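Local atomic coordinates of uncharacterized protein (Magnetospirillum magneticum, PDB entry 3BHW), a protein that probably serves as part of a type 1 BREX system, which protects bacteria against double-stranded DNA phages by preventing replication of the phage DNA. Residues Trp38-Ile42 and Glu43-Val47; Asp111-Met115 and Phe116-Leu120; Trp125-Tyr128 and Leu129-Cys132; Glu180-Ser183 and Tyr184-Asn188. All coordinates share one frame; numbering follows the deposited sequence. Where two conformers were deposited one is given.

Contact 1. Residues Trp38-Ile42 and Glu43-Val47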
# COMPACT_ATOMS: atom_id res chain seq x y z
N TRP A 38 -10.97 -3.24 19.57
CA TRP A 38 -10.34 -2.58 18.43
C TRP A 38 -11.15 -1.40 18.01
O TRP A 38 -10.64 -0.28 17.91
CB TRP A 38 -10.14 -3.52 17.23
CG TRP A 38 -10.17 -2.82 15.87
CD1 TRP A 38 -11.18 -2.88 14.96
CD2 TRP A 38 -9.14 -2.01 15.26
NE1 TRP A 38 -10.86 -2.16 13.83
CE2 TRP A 38 -9.62 -1.61 13.99
CE3 TRP A 38 -7.86 -1.61 15.66
CZ2 TRP A 38 -8.87 -0.80 13.13
CZ3 TRP A 38 -7.12 -0.80 14.80
CH2 TRP A 38 -7.63 -0.40 13.55
N ARG A 39 -12.45 -1.64 17.84
CA ARG A 39 -13.41 -0.56 17.47
C ARG A 39 -13.55 0.53 18.53
O ARG A 39 -13.61 1.72 18.20
CB ARG A 39 -14.78 -1.11 17.09
CG ARG A 39 -14.81 -1.87 15.78
CD ARG A 39 -16.24 -2.00 15.21
NE ARG A 39 -16.93 -0.71 15.16
CZ ARG A 39 -18.24 -0.54 15.02
NH1 ARG A 39 -19.07 -1.58 14.84
NH2 ARG A 39 -18.74 0.69 15.03
N HIS A 40 -13.63 0.13 19.79
CA HIS A 40 -13.60 1.10 20.88
C HIS A 40 -12.34 1.99 20.84
O HIS A 40 -12.48 3.21 20.97
CB HIS A 40 -13.74 0.42 22.23
CG HIS A 40 -13.76 1.38 23.38
ND1 HIS A 40 -14.92 1.91 23.87
CD2 HIS A 40 -12.77 1.94 24.10
CE1 HIS A 40 -14.66 2.76 24.85
NE2 HIS A 40 -13.35 2.76 25.04
N ALA A 41 -11.14 1.39 20.71
CA ALA A 41 -9.86 2.15 20.67
C ALA A 41 -9.83 3.20 19.53
O ALA A 41 -9.33 4.34 19.69
CB ALA A 41 -8.69 1.15 20.51
N ILE A 42 -10.37 2.83 18.38
CA ILE A 42 -10.38 3.72 17.23
C ILE A 42 -11.45 4.80 17.38
O ILE A 42 -11.19 5.99 17.24
CB ILE A 42 -10.52 2.93 15.86
CG1 ILE A 42 -11.94 2.37 15.66
CG2 ILE A 42 -9.49 1.83 15.80
CD1 ILE A 42 -12.22 1.54 14.35
N GLU A 43 -12.66 4.36 17.67
CA GLU A 43 -13.84 5.19 17.56
C GLU A 43 -14.17 6.01 18.80
O GLU A 43 -14.79 7.06 18.68
CB GLU A 43 -15.06 4.30 17.26
CG GLU A 43 -14.98 3.50 15.98
CD GLU A 43 -16.14 2.55 15.82
OE1 GLU A 43 -16.71 2.53 14.71
OE2 GLU A 43 -16.49 1.81 16.76
N VAL A 44 -13.80 5.51 19.97
CA VAL A 44 -14.20 6.09 21.27
C VAL A 44 -12.98 6.64 22.04
O VAL A 44 -12.96 7.83 22.44
CB VAL A 44 -15.01 5.04 22.12
CG1 VAL A 44 -15.57 5.68 23.37
CG2 VAL A 44 -16.18 4.41 21.31
N GLU A 45 -11.96 5.80 22.24
CA GLU A 45 -10.71 6.28 22.82
C GLU A 45 -9.98 7.21 21.85
O GLU A 45 -9.15 8.04 22.26
CB GLU A 45 -9.80 5.11 23.19
CG GLU A 45 -10.35 4.24 24.30
CD GLU A 45 -9.38 3.16 24.74
OE1 GLU A 45 -8.31 3.50 25.30
OE2 GLU A 45 -9.68 1.98 24.55
N ASN A 46 -10.29 7.09 20.56
CA ASN A 46 -9.71 8.02 19.58
C ASN A 46 -8.18 7.97 19.52
O ASN A 46 -7.50 9.02 19.47
CB ASN A 46 -10.19 9.46 19.83
CG ASN A 46 -9.90 10.38 18.65
OD1 ASN A 46 -9.82 9.95 17.49
ND2 ASN A 46 -9.70 11.65 18.95
N VAL A 47 -7.65 6.75 19.44
CA VAL A 47 -6.18 6.54 19.41
C VAL A 47 -5.50 7.15 18.19
O VAL A 47 -4.28 7.38 18.23
CB VAL A 47 -5.80 5.04 19.59
CG1 VAL A 47 -6.19 4.57 21.00
CG2 VAL A 47 -6.44 4.17 18.53
O HOH W 1 -8.94 7.32 16.28

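Contact 2. Residues Asp111-Met115 and Phe116-Leu120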
# COMPACT_ATOMS: atom_id res chain seq x y z
N ASP A 111 7.78 -1.46 -16.47
CA ASP A 111 8.23 -1.26 -17.86
C ASP A 111 8.61 0.18 -18.16
O ASP A 111 9.41 0.44 -19.05
CB ASP A 111 7.19 -1.76 -18.87
CG ASP A 111 7.84 -2.42 -20.10
OD1 ASP A 111 8.80 -3.18 -19.93
OD2 ASP A 111 7.40 -2.17 -21.22
N GLN A 112 8.04 1.13 -17.44
CA GLN A 112 8.42 2.54 -17.61
C GLN A 112 9.89 2.76 -17.28
O GLN A 112 10.50 3.62 -17.86
CB GLN A 112 7.58 3.50 -16.74
CG GLN A 112 6.17 3.67 -17.22
CD GLN A 112 6.11 4.20 -18.66
OE1 GLN A 112 6.12 3.42 -19.62
NE2 GLN A 112 6.10 5.51 -18.81
N PHE A 113 10.42 2.03 -16.31
CA PHE A 113 11.82 2.18 -15.91
C PHE A 113 12.76 1.71 -17.03
O PHE A 113 13.99 1.70 -16.88
CB PHE A 113 12.10 1.45 -14.60
CG PHE A 113 11.77 2.27 -13.36
CD1 PHE A 113 12.66 3.22 -12.90
CD2 PHE A 113 10.56 2.10 -12.68
CE1 PHE A 113 12.41 3.98 -11.81
CE2 PHE A 113 10.30 2.85 -11.55
CZ PHE A 113 11.22 3.81 -11.11
N ARG A 114 12.17 1.30 -18.15
CA ARG A 114 13.01 1.07 -19.30
C ARG A 114 13.28 2.34 -20.10
O ARG A 114 14.27 2.41 -20.80
CB ARG A 114 12.50 -0.04 -20.16
CG ARG A 114 13.67 -0.76 -20.71
CD ARG A 114 13.19 -1.91 -21.47
NE ARG A 114 14.10 -2.15 -22.55
CZ ARG A 114 13.92 -3.09 -23.46
NH1 ARG A 114 14.80 -3.27 -24.41
NH2 ARG A 114 12.80 -3.83 -23.44
N MET A 115 12.39 3.31 -20.03
CA MET A 115 12.65 4.59 -20.71
C MET A 115 13.92 5.25 -20.19
O MET A 115 14.45 4.89 -19.12
CB MET A 115 11.53 5.59 -20.41
CG MET A 115 10.21 5.47 -21.11
SD MET A 115 9.13 6.48 -20.07
CE MET A 115 9.38 8.11 -20.69
N PHE A 116 14.41 6.23 -20.95
CA PHE A 116 15.34 7.23 -20.44
C PHE A 116 14.50 8.29 -19.75
O PHE A 116 13.56 8.78 -20.36
CB PHE A 116 16.10 7.84 -21.62
CG PHE A 116 16.91 9.07 -21.27
CD1 PHE A 116 18.00 8.99 -20.42
CD2 PHE A 116 16.59 10.31 -21.84
CE1 PHE A 116 18.76 10.13 -20.11
CE2 PHE A 116 17.34 11.44 -21.54
CZ PHE A 116 18.42 11.35 -20.67
N ARG A 117 14.85 8.66 -18.52
CA ARG A 117 14.02 9.56 -17.72
C ARG A 117 12.61 8.99 -17.68
O ARG A 117 11.71 9.54 -18.31
CB ARG A 117 13.98 10.97 -18.31
CG ARG A 117 15.34 11.53 -18.65
CD ARG A 117 15.73 12.64 -17.74
NE ARG A 117 16.79 13.35 -18.44
CZ ARG A 117 17.61 14.23 -17.90
NH1 ARG A 117 18.54 14.78 -18.67
NH2 ARG A 117 17.52 14.56 -16.62
N PRO A 118 12.43 7.87 -16.97
CA PRO A 118 11.11 7.28 -16.84
C PRO A 118 10.13 8.28 -16.21
O PRO A 118 10.51 9.08 -15.32
CB PRO A 118 11.35 6.10 -15.91
CG PRO A 118 12.79 5.79 -15.97
CD PRO A 118 13.47 7.08 -16.29
N ASP A 119 8.90 8.26 -16.70
CA ASP A 119 7.81 8.98 -16.08
C ASP A 119 6.56 8.13 -15.95
O ASP A 119 6.48 6.99 -16.49
CB ASP A 119 7.53 10.30 -16.83
CG ASP A 119 7.14 10.09 -18.28
OD1 ASP A 119 6.66 9.02 -18.68
OD2 ASP A 119 7.28 11.07 -19.05
N LEU A 120 5.57 8.67 -15.23
CA LEU A 120 4.32 7.96 -15.05
C LEU A 120 3.16 8.95 -15.11
O LEU A 120 2.52 9.22 -14.12
CB LEU A 120 4.35 7.22 -13.71
CG LEU A 120 3.30 6.12 -13.48
CD1 LEU A 120 3.57 4.93 -14.40
CD2 LEU A 120 3.26 5.67 -12.02

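Contact 3. Residues Trp125-Tyr128 and Leu129-Cys132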
# COMPACT_ATOMS: atom_id res chain seq x y z
N TRP A 125 -2.24 5.68 -15.87
CA TRP A 125 -3.17 5.12 -14.91
C TRP A 125 -4.53 4.90 -15.56
O TRP A 125 -5.09 3.85 -15.41
CB TRP A 125 -3.31 6.00 -13.67
CG TRP A 125 -4.39 5.55 -12.78
CD1 TRP A 125 -5.64 6.09 -12.72
CD2 TRP A 125 -4.39 4.44 -11.86
NE1 TRP A 125 -6.41 5.41 -11.81
CE2 TRP A 125 -5.67 4.41 -11.26
CE3 TRP A 125 -3.44 3.50 -11.47
CZ2 TRP A 125 -6.01 3.46 -10.31
CZ3 TRP A 125 -3.80 2.56 -10.49
CH2 TRP A 125 -5.08 2.56 -9.93
N ASP A 126 -5.00 5.91 -16.29
CA ASP A 126 -6.25 5.85 -17.02
C ASP A 126 -6.33 4.63 -17.92
O ASP A 126 -7.31 3.90 -17.90
CB ASP A 126 -6.34 7.11 -17.89
CG ASP A 126 -7.06 8.24 -17.20
OD1 ASP A 126 -7.11 8.28 -15.95
OD2 ASP A 126 -7.59 9.11 -17.93
N GLN A 127 -5.29 4.42 -18.72
CA GLN A 127 -5.25 3.36 -19.71
C GLN A 127 -5.11 1.98 -19.03
O GLN A 127 -5.65 0.98 -19.49
CB GLN A 127 -4.15 3.65 -20.74
CG GLN A 127 -4.39 4.96 -21.49
CD GLN A 127 -3.14 5.52 -22.19
OE1 GLN A 127 -3.07 6.74 -22.48
NE2 GLN A 127 -2.20 4.64 -22.53
N TYR A 128 -4.45 1.96 -17.89
CA TYR A 128 -4.34 0.75 -17.05
C TYR A 128 -5.72 0.33 -16.56
O TYR A 128 -6.07 -0.84 -16.61
CB TYR A 128 -3.34 0.99 -15.89
CG TYR A 128 -3.39 -0.04 -14.77
CD1 TYR A 128 -2.83 -1.31 -14.94
CD2 TYR A 128 -4.00 0.27 -13.56
CE1 TYR A 128 -2.86 -2.26 -13.90
CE2 TYR A 128 -4.07 -0.67 -12.53
CZ TYR A 128 -3.51 -1.92 -12.69
OH TYR A 128 -3.57 -2.88 -11.70
N LEU A 129 -6.46 1.29 -16.02
CA LEU A 129 -7.84 1.00 -15.66
C LEU A 129 -8.66 0.47 -16.82
O LEU A 129 -9.38 -0.48 -16.64
CB LEU A 129 -8.50 2.20 -15.03
CG LEU A 129 -8.06 2.44 -13.59
CD1 LEU A 129 -8.94 3.52 -13.00
CD2 LEU A 129 -8.20 1.16 -12.79
N GLU A 130 -8.55 1.09 -17.99
CA GLU A 130 -9.19 0.54 -19.22
C GLU A 130 -8.87 -0.96 -19.43
O GLU A 130 -9.78 -1.78 -19.65
CB GLU A 130 -8.78 1.36 -20.45
CG GLU A 130 -9.61 2.63 -20.61
CD GLU A 130 -9.27 3.44 -21.87
OE1 GLU A 130 -8.07 3.80 -22.06
OE2 GLU A 130 -10.21 3.76 -22.64
N GLN A 131 -7.59 -1.32 -19.33
CA GLN A 131 -7.13 -2.69 -19.40
C GLN A 131 -7.69 -3.58 -18.28
O GLN A 131 -8.05 -4.72 -18.52
CB GLN A 131 -5.61 -2.72 -19.31
CG GLN A 131 -4.93 -3.68 -20.26
CD GLN A 131 -4.69 -3.08 -21.64
OE1 GLN A 131 -5.62 -2.91 -22.44
NE2 GLN A 131 -3.45 -2.77 -21.92
N CYS A 132 -7.72 -3.06 -17.04
CA CYS A 132 -8.21 -3.83 -15.90
C CYS A 132 -9.65 -4.24 -16.16
O CYS A 132 -10.01 -5.39 -15.90
CB CYS A 132 -8.09 -3.04 -14.58
SG CYS A 132 -6.39 -2.86 -13.96

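Contact 4. Residues Glu180-Ser183 and Tyr184-Asn188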
# COMPACT_ATOMS: atom_id res chain seq x y z
N GLU A 180 15.78 -5.17 5.47
CA GLU A 180 14.93 -5.70 6.55
C GLU A 180 13.54 -6.06 6.00
O GLU A 180 12.98 -7.07 6.32
CB GLU A 180 14.75 -4.63 7.59
CG GLU A 180 14.55 -5.13 8.99
CD GLU A 180 14.80 -4.02 9.97
OE1 GLU A 180 15.83 -3.33 9.81
OE2 GLU A 180 13.96 -3.82 10.87
N VAL A 181 13.01 -5.21 5.15
CA VAL A 181 11.70 -5.51 4.60
C VAL A 181 11.78 -6.68 3.65
O VAL A 181 10.95 -7.62 3.71
CB VAL A 181 11.15 -4.26 3.92
CG1 VAL A 181 9.99 -4.64 2.97
CG2 VAL A 181 10.75 -3.23 5.03
N MET A 182 12.79 -6.65 2.78
CA MET A 182 12.95 -7.72 1.79
C MET A 182 13.17 -9.10 2.44
O MET A 182 12.69 -10.11 1.90
CB MET A 182 14.05 -7.42 0.75
CG MET A 182 13.83 -6.20 -0.16
SD MET A 182 12.24 -6.21 -1.13
CE MET A 182 12.37 -7.87 -1.80
N SER A 183 13.92 -9.13 3.55
CA SER A 183 14.19 -10.38 4.27
C SER A 183 12.87 -10.93 4.81
O SER A 183 12.60 -12.14 4.69
CB SER A 183 15.27 -10.16 5.36
OG SER A 183 15.57 -11.34 6.13
N TYR A 184 12.04 -10.06 5.38
CA TYR A 184 10.74 -10.49 5.87
C TYR A 184 9.89 -11.11 4.74
O TYR A 184 9.36 -12.20 4.91
CB TYR A 184 9.96 -9.34 6.57
CG TYR A 184 8.53 -9.73 6.89
CD1 TYR A 184 8.20 -10.34 8.12
CD2 TYR A 184 7.52 -9.62 5.93
CE1 TYR A 184 6.90 -10.78 8.39
CE2 TYR A 184 6.19 -10.04 6.20
CZ TYR A 184 5.91 -10.62 7.44
OH TYR A 184 4.64 -11.04 7.72
N LEU A 185 9.87 -10.44 3.60
CA LEU A 185 9.09 -10.89 2.43
C LEU A 185 9.54 -12.23 1.87
O LEU A 185 8.69 -13.06 1.55
CB LEU A 185 9.06 -9.82 1.34
CG LEU A 185 8.27 -8.53 1.60
CD1 LEU A 185 8.55 -7.58 0.43
CD2 LEU A 185 6.71 -8.72 1.86
N ARG A 186 10.86 -12.42 1.75
CA ARG A 186 11.45 -13.69 1.27
C ARG A 186 11.10 -14.78 2.27
O ARG A 186 10.57 -15.85 1.88
CB ARG A 186 12.96 -13.58 1.05
CG ARG A 186 13.31 -12.61 -0.08
CD ARG A 186 14.62 -12.87 -0.75
NE ARG A 186 14.99 -11.72 -1.57
CZ ARG A 186 15.59 -10.64 -1.08
NH1 ARG A 186 15.90 -10.58 0.22
NH2 ARG A 186 15.88 -9.63 -1.89
N GLU A 187 11.36 -14.51 3.55
CA GLU A 187 11.17 -15.52 4.59
C GLU A 187 9.71 -15.96 4.74
O GLU A 187 9.44 -17.09 5.18
CB GLU A 187 11.77 -15.05 5.92
CG GLU A 187 13.31 -14.87 5.84
CD GLU A 187 13.93 -14.26 7.09
OE1 GLU A 187 13.25 -14.23 8.16
OE2 GLU A 187 15.11 -13.85 7.03
N ASN A 188 8.79 -15.07 4.35
CA ASN A 188 7.37 -15.34 4.36
C ASN A 188 6.79 -15.68 3.00
O ASN A 188 5.56 -15.71 2.84
CB ASN A 188 6.63 -14.21 5.05
CG ASN A 188 6.88 -14.22 6.53
OD1 ASN A 188 6.20 -14.94 7.28
ND2 ASN A 188 7.87 -13.47 6.96

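Contact 1. Residues Trp38-Ile42 and Glu43-Val47
The C-terminal end of helix 35-43 brings R39 against E43, and H40 against V44 and E45, as the chain leaves the helix. Two N-H groups grip H40 O from opposite faces of its carbonyl plane, V44 N at 2.8 Å and E45 N at 2.9 Å. The second spans five residues rather than four, so the last turn is wider than an alpha turn. Beyond it N46 adopts positive phi, and V47 N bonds back to A41 O at 2.9 Å. A water donates to both I42 O and N46 OD1.

H40 extends its imidazole with CG anti to the backbone N (chi1 -178°), which brings the ring beside the turn. V44 CB lies over one face in a CH-pi contact, 3.8 Å from the centroid and 22° off the normal. E45 OE2 comes instead to the ring edge, 3.1 Å from H40 CD2. R39 and E43 form a salt bridge at the guanidinium edge, the planes 70° apart: the R39 NE to E43 OE2 hydrogen bond is weak (3.0 Å), and R39 NH2 lies 2.8 Å from E43 OE1, whose place is less sure and which also pairs with K57.

Behind this exposed turn, W38 packs on I25 and L28 and V47 on I24 and L28 of helix 19-31, while R64 of helix 57-67 forms a cation-pi pair with W38.

Contact 2. Residues Asp111-Met115 and Phe116-Leu120
Q112 reaches from the last turn of helix 99-112 across to D119 and L120, and its side chain can be traced atom by atom. Q112 CB starts 3.7 Å from D119 O. Q112 CG comes closer to D119 O, at 3.4 Å, and its other neighbour is L120 CD1, 4.0 Å away. Beyond CG the chain bends (chi2 -58°), turning the amide back toward the 116-120 backbone. Q112 NE2 then donates to D119 O at 2.8 Å with an N-H...O angle of 166°. The acceptor lies in the amide plane of Q112, whereas the donor stands 31° out of the carbonyl plane, so the bond is straight at the hydrogen yet approaches the oxygen from above its plane.

P118 packs against the turn: P118 CB sits 3.3 Å from Q112 O, and P118 CG is 4.0 Å from F113 CD1, the two side chains being at about a right angle. M115 covers another part of the loop with its methyl end: M115 CE lies 3.5 Å from D119 OD1 and 3.6 Å from R117 O, and this is van der Waals contact.

Outside the loop, backbone bonds join P118 to L172 and L120 to Y170, and L120 O accepts from Y155 OH. A type I beta turn from Q112 to M115, with M115 N bonded to Q112 O, ends the helix, and positive phi at R117 helps the chain double back: an interhelical loop between helix 99-112 and helix 122-135.

Contact 3. Residues Trp125-Tyr128 and Leu129-Cys132
L129 lies one turn after W125 and packs on its indole. With CG anti to the carbonyl carbon (chi1 -76°), the leucine branch turns back along the helix, placing L129 CD1 3.4 Å from W125 NE1. L129 CG stands over one face of the indole in an off-centre CH-pi contact, 4.2 Å from the centroid of the five-membered ring of W125 and offset toward the rim. The backbone L129 N bonds to W125 O at 3.0 Å.

E130 follows on the exposed side. E130 N bonds to D126 O at 3.1 Å, and E130 OE1 passes 3.9 Å from Q127 CG, a loose contact of a carboxylate oxygen with the stem of the glutamine. Q131 adds the next backbone bond, to Q127 O, while its side chain bends off at chi2.

C132 returns to the buried side. C132 N donates to Y128 O at 2.8 Å, and C132 SG lies over one face of the Y128 ring, 3.5 Å from the centroid and 20° off the normal. This is a sulfur-aromatic contact, with C132 SG displaced toward Y128 CZ at 3.3 Å.

Both aromatic rings face helix 99-112: F104 meets W125 edge-to-face and also touches the Y128 ring, and Y128 OH bonds to L100 O. W125 packs further on L150, A151 and V154 of helix 145-161, so helix 122-135 is set against two neighbours.

Contact 4. Residues Glu180-Ser183 and Tyr184-Asn188
Backbone hydrogen bonds from Y184, L185, R186 and E187 back to E180, V181, M182 and S183 set the frame, each four residues apart as in an alpha helix. The L185 N to V181 O bond, for example, measures 3.0 Å. At the end of the helix Y184 O receives two donors from opposite faces, N188 N at 3.0 Å and the side-chain N188 ND2 at 2.8 Å; N188 ND2 also stands over one face of the Y184 ring, offset toward its rim.

Apolar contacts gather round L185 CD1, which is 4.1 Å from V181 CG1 and 4.2 Å from M182 SD. V181 and L185 run side by side in the same direction.

A methyl meets a charged group where the M182 chain, bent at chi2 and chi3 (-56° and -50°), lays M182 CE over one face of the R186 guanidinium, 3.9 Å from R186 NH2.

Of the polar ends, S183 OG and E187 OE2 approach to 2.7 Å on the exposed side.

Helix 179-187 leans on helix 72-80 through V181 on M77 and Y184 on L74, with Y184 OH bonded to G71 N, and on helix 191-197 through L185 on V193 and I194.

In the fold
The four contacts come in series along one all-helical chain of the BrxA family; none touches another. Contact 1, at the end of helix 35-43, is on the opposite side of the chain's centre from contacts 2 and 3, its centre 43 Å and 37 Å from theirs. Contacts 2 and 3 are the nearest pair, centres 18 Å and nearest atoms about 6 Å apart, because the loop of contact 2 leads from helix 99-112 into helix 122-135, which carries contact 3. Contact 4, on helix 179-187, is 27 to 31 Å from the other three, centre to centre. Contacts 1 and 2 mark places where a helix gives way to a loop, contact 3 lies within a helix, and contact 4 runs to the end of one.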